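Local structure of cellobiose 2-epimerase (Spirochaeta thermophila DSM 6192, 5ZIG) at residues W360-T365 and M379-Y384. The protein probably catalyses the reversible epimerisation of cellobiose to 4-O-beta-D-glucopyranosyl-D-mannose, converting the reducing-end glucose unit into mannose. Sequence-based numbering, arbitrary orientation.
Sequences WFWAVT and MWKASY
The ammonium group of Lys-381 is held by three partners: NZ donates a 3.0 Å hydrogen bond to the backbone O of Trp-360, forms a salt bridge with Glu-359 and bonds to the carbonyl O of Lys-376. The contact lies in the helical (alpha/alpha) barrel of the N-acylglucosamine 2-epimerase family, where the chain entering the edge strand 363-364 meets the loop that leads into the last helix, 384-402. At the Trp-360 oxygen the bond makes a C=O...N angle of 148°, with the donor tilted 15° from the carbonyl plane. Lys-381 spans the gap as an almost fully extended chain, CG anti to the backbone N, and bends only at its last torsion (chi4 -85°), which turns NZ aside to meet this oxygen.

On its way the aliphatic chain runs alongside the indole of Trp-362, the two side chains pointing opposite ways. CB of Lys-381 lies 3.6 Å from CZ3 of Trp-362, while CD passes 4.0 Å from CE3 of the same ring. Cut back to an alanine, this position keeps CB but loses the rest of the chain, including the CD beside CE3, which is likely to leave Glu-359 without its positive mate and the Trp-360 carbonyl without this donor.

The indole of Trp-362 is also stacked with Tyr-374 and meets the ring of Trp-315 at an inclined angle; Trp-315 in turn forms a cation-pi contact with Lys-381. With CG anti to the backbone N, Trp-362 brings its six-membered ring up to the 379-384 loop. There Trp-380 offers its CB rather than its indole: this methylene sits at the Trp-362 ring edge, in plane, 3.4 Å from CH2.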
ATOM      1  N   TRP A 360       6.051  12.732   7.886  1.00 21.57           N
ATOM      2  CA  TRP A 360       4.691  12.830   8.294  1.00 21.63           C
ATOM      3  C   TRP A 360       4.420  12.122   9.613  1.00 32.48           C
ATOM      4  O   TRP A 360       4.985  11.118   9.891  1.00 30.00           O
ATOM      5  CB  TRP A 360       3.760  12.219   7.237  1.00 24.90           C
ATOM      6  CG  TRP A 360       3.690  12.825   5.833  1.00 27.35           C
ATOM      7  CD1 TRP A 360       4.556  13.670   5.248  1.00 31.61           C
ATOM      8  CD2 TRP A 360       2.700  12.576   4.854  1.00 29.08           C
ATOM      9  NE1 TRP A 360       4.198  13.962   4.022  1.00 21.50           N
ATOM     10  CE2 TRP A 360       3.038  13.321   3.739  1.00 32.08           C
ATOM     11  CE3 TRP A 360       1.565  11.807   4.815  1.00 24.94           C
ATOM     12  CZ2 TRP A 360       2.274  13.314   2.600  1.00 30.28           C
ATOM     13  CZ3 TRP A 360       0.821  11.818   3.692  1.00 26.81           C
ATOM     14  CH2 TRP A 360       1.179  12.559   2.606  1.00 23.15           C
ATOM     15  N   PHE A 361       3.582  12.697  10.451  1.00 33.41           N
ATOM     16  CA  PHE A 361       3.149  12.004  11.653  1.00 27.35           C
ATOM     17  C   PHE A 361       2.420  10.718  11.281  1.00 32.62           C
ATOM     18  O   PHE A 361       1.785  10.628  10.230  1.00 37.73           O
ATOM     19  CB  PHE A 361       2.263  12.919  12.487  1.00 25.35           C
ATOM     20  CG  PHE A 361       3.011  14.100  13.085  1.00 27.43           C
ATOM     21  CD1 PHE A 361       2.640  15.416  12.800  1.00 29.43           C
ATOM     22  CD2 PHE A 361       4.101  13.887  13.917  1.00 29.06           C
ATOM     23  CE1 PHE A 361       3.343  16.494  13.352  1.00 32.52           C
ATOM     24  CE2 PHE A 361       4.805  14.958  14.472  1.00 41.86           C
ATOM     25  CZ  PHE A 361       4.421  16.261  14.193  1.00 37.43           C
ATOM     26  N   TRP A 362       2.560   9.692  12.136  1.00 27.03           N
ATOM     27  CA  TRP A 362       1.730   8.496  11.988  1.00 29.14           C
ATOM     28  C   TRP A 362       0.243   8.840  12.060  1.00 22.75           C
ATOM     29  O   TRP A 362      -0.569   8.269  11.328  1.00 21.67           O
ATOM     30  CB  TRP A 362       2.081   7.478  13.078  1.00 32.57           C
ATOM     31  CG  TRP A 362       1.186   6.274  13.059  1.00 32.21           C
ATOM     32  CD1 TRP A 362      -0.115   6.199  13.479  1.00 35.60           C
ATOM     33  CD2 TRP A 362       1.540   4.959  12.616  1.00 28.24           C
ATOM     34  NE1 TRP A 362      -0.597   4.927  13.304  1.00 37.98           N
ATOM     35  CE2 TRP A 362       0.400   4.142  12.783  1.00 28.82           C
ATOM     36  CE3 TRP A 362       2.714   4.392  12.105  1.00 28.48           C
ATOM     37  CZ2 TRP A 362       0.388   2.795  12.433  1.00 27.99           C
ATOM     38  CZ3 TRP A 362       2.700   3.047  11.751  1.00 34.03           C
ATOM     39  CH2 TRP A 362       1.540   2.265  11.918  1.00 29.06           C
ATOM     40  N   ALA A 363      -0.129   9.750  12.963  1.00 26.12           N
ATOM     41  CA  ALA A 363      -1.530  10.073  13.197  1.00 30.41           C
ATOM     42  C   ALA A 363      -1.655  11.365  14.003  1.00 34.81           C
ATOM     43  O   ALA A 363      -0.755  11.750  14.762  1.00 25.74           O
ATOM     44  CB  ALA A 363      -2.254   8.929  13.911  1.00 29.74           C
ATOM     45  N   VAL A 364      -2.791  12.034  13.800  1.00 29.00           N
ATOM     46  CA  VAL A 364      -3.158  13.234  14.535  1.00 24.09           C
ATOM     47  C   VAL A 364      -4.620  13.129  14.959  1.00 24.20           C
ATOM     48  O   VAL A 364      -5.370  12.278  14.477  1.00 25.99           O
ATOM     49  CB  VAL A 364      -2.889  14.498  13.696  1.00 26.79           C
ATOM     50  CG1 VAL A 364      -1.410  14.661  13.394  1.00 26.71           C
ATOM     51  CG2 VAL A 364      -3.623  14.347  12.358  1.00 22.35           C
ATOM     52  N   THR A 365      -5.022  14.003  15.873  1.00 22.81           N
ATOM     53  CA  THR A 365      -6.418  14.039  16.293  1.00 22.92           C
ATOM     54  C   THR A 365      -7.254  14.609  15.153  1.00 24.13           C
ATOM     55  O   THR A 365      -6.704  15.201  14.222  1.00 25.67           O
ATOM     56  CB  THR A 365      -6.587  14.909  17.546  1.00 26.91           C
ATOM     57  OG1 THR A 365      -6.172  16.249  17.252  1.00 25.21           O
ATOM     58  CG2 THR A 365      -5.732  14.370  18.672  1.00 31.11           C
ATOM     59  N   MET A 379       8.379  -0.944  11.459  1.00 32.32           N
ATOM     60  CA  MET A 379       7.797  -2.106  10.797  1.00 37.08           C
ATOM     61  C   MET A 379       6.527  -1.742  10.046  1.00 33.50           C
ATOM     62  O   MET A 379       6.160  -2.417   9.079  1.00 31.17           O
ATOM     63  CB  MET A 379       7.493  -3.203  11.818  1.00 34.61           C
ATOM     64  CG  MET A 379       8.703  -3.699  12.581  1.00 43.25           C
ATOM     65  SD  MET A 379       9.417  -5.131  11.770  1.00 47.16           S
ATOM     66  CE  MET A 379       8.006  -6.246  11.697  1.00 51.89           C
ATOM     67  N   TRP A 380       5.832  -0.702  10.485  1.00 25.86           N
ATOM     68  CA  TRP A 380       4.525  -0.387   9.943  1.00 34.42           C
ATOM     69  C   TRP A 380       4.490   0.921   9.165  1.00 32.28           C
ATOM     70  O   TRP A 380       3.511   1.177   8.455  1.00 26.66           O
ATOM     71  CB  TRP A 380       3.494  -0.349  11.078  1.00 41.34           C
ATOM     72  CG  TRP A 380       3.120  -1.712  11.591  1.00 57.89           C
ATOM     73  CD1 TRP A 380       2.401  -2.672  10.928  1.00 63.59           C
ATOM     74  CD2 TRP A 380       3.449  -2.272  12.872  1.00 64.39           C
ATOM     75  NE1 TRP A 380       2.257  -3.786  11.722  1.00 64.61           N
ATOM     76  CE2 TRP A 380       2.890  -3.567  12.918  1.00 68.75           C
ATOM     77  CE3 TRP A 380       4.157  -1.802  13.986  1.00 65.71           C
ATOM     78  CZ2 TRP A 380       3.017  -4.395  14.036  1.00 74.11           C
ATOM     79  CZ3 TRP A 380       4.277  -2.621  15.093  1.00 68.72           C
ATOM     80  CH2 TRP A 380       3.714  -3.905  15.111  1.00 71.54           C
ATOM     81  N   LYS A 381       5.521   1.755   9.257  1.00 33.09           N
ATOM     82  CA  LYS A 381       5.522   2.969   8.464  1.00 35.29           C
ATOM     83  C   LYS A 381       6.864   3.126   7.773  1.00 20.92           C
ATOM     84  O   LYS A 381       7.914   3.201   8.422  1.00 27.35           O
ATOM     85  CB  LYS A 381       5.165   4.182   9.314  1.00 38.54           C
ATOM     86  CG  LYS A 381       5.402   5.530   8.646  1.00 21.14           C
ATOM     87  CD  LYS A 381       4.942   6.639   9.578  1.00 27.93           C
ATOM     88  CE  LYS A 381       4.942   8.006   8.861  1.00 21.32           C
ATOM     89  NZ  LYS A 381       6.293   8.599   8.931  1.00 24.41           N
ATOM     90  N   ALA A 382       6.817   3.156   6.452  1.00 22.34           N
ATOM     91  CA  ALA A 382       7.983   3.384   5.623  1.00 29.68           C
ATOM     92  C   ALA A 382       7.688   4.554   4.691  1.00 28.42           C
ATOM     93  O   ALA A 382       6.952   5.471   5.056  1.00 29.21           O
ATOM     94  CB  ALA A 382       8.343   2.113   4.845  1.00 23.07           C
ATOM     95  N   SER A 383       8.274   4.547   3.530  1.00 23.63           N
ATOM     96  CA  SER A 383       8.121   5.616   2.595  1.00 27.36           C
ATOM     97  C   SER A 383       7.155   5.409   1.429  1.00 29.20           C
ATOM     98  O   SER A 383       7.136   6.189   0.575  1.00 26.53           O
ATOM     99  CB  SER A 383       9.473   5.975   2.046  1.00 22.23           C
ATOM    100  OG  SER A 383       9.911   5.036   1.172  1.00 29.80           O
ATOM    101  N   TYR A 384       6.339   4.375   1.480  1.00 29.21           N
ATOM    102  CA  TYR A 384       5.443   3.995   0.418  1.00 24.94           C
ATOM    103  C   TYR A 384       4.082   4.662   0.277  1.00 21.52           C
ATOM    104  O   TYR A 384       3.806   5.165  -0.732  1.00 34.75           O
ATOM    105  CB  TYR A 384       5.360   2.469   0.369  1.00 21.68           C
ATOM    106  CG  TYR A 384       4.085   1.837   0.000  1.00 20.18           C
ATOM    107  CD1 TYR A 384       3.805   1.497  -1.292  1.00 20.08           C
ATOM    108  CD2 TYR A 384       3.213   1.498   0.951  1.00 22.09           C
ATOM    109  CE1 TYR A 384       2.643   0.855  -1.613  1.00 20.05           C
ATOM    110  CE2 TYR A 384       2.077   0.841   0.662  1.00 28.92           C
ATOM    111  CZ  TYR A 384       1.779   0.518  -0.624  1.00 32.14           C
ATOM    112  OH  TYR A 384       0.620  -0.130  -0.823  1.00 31.98           O
TER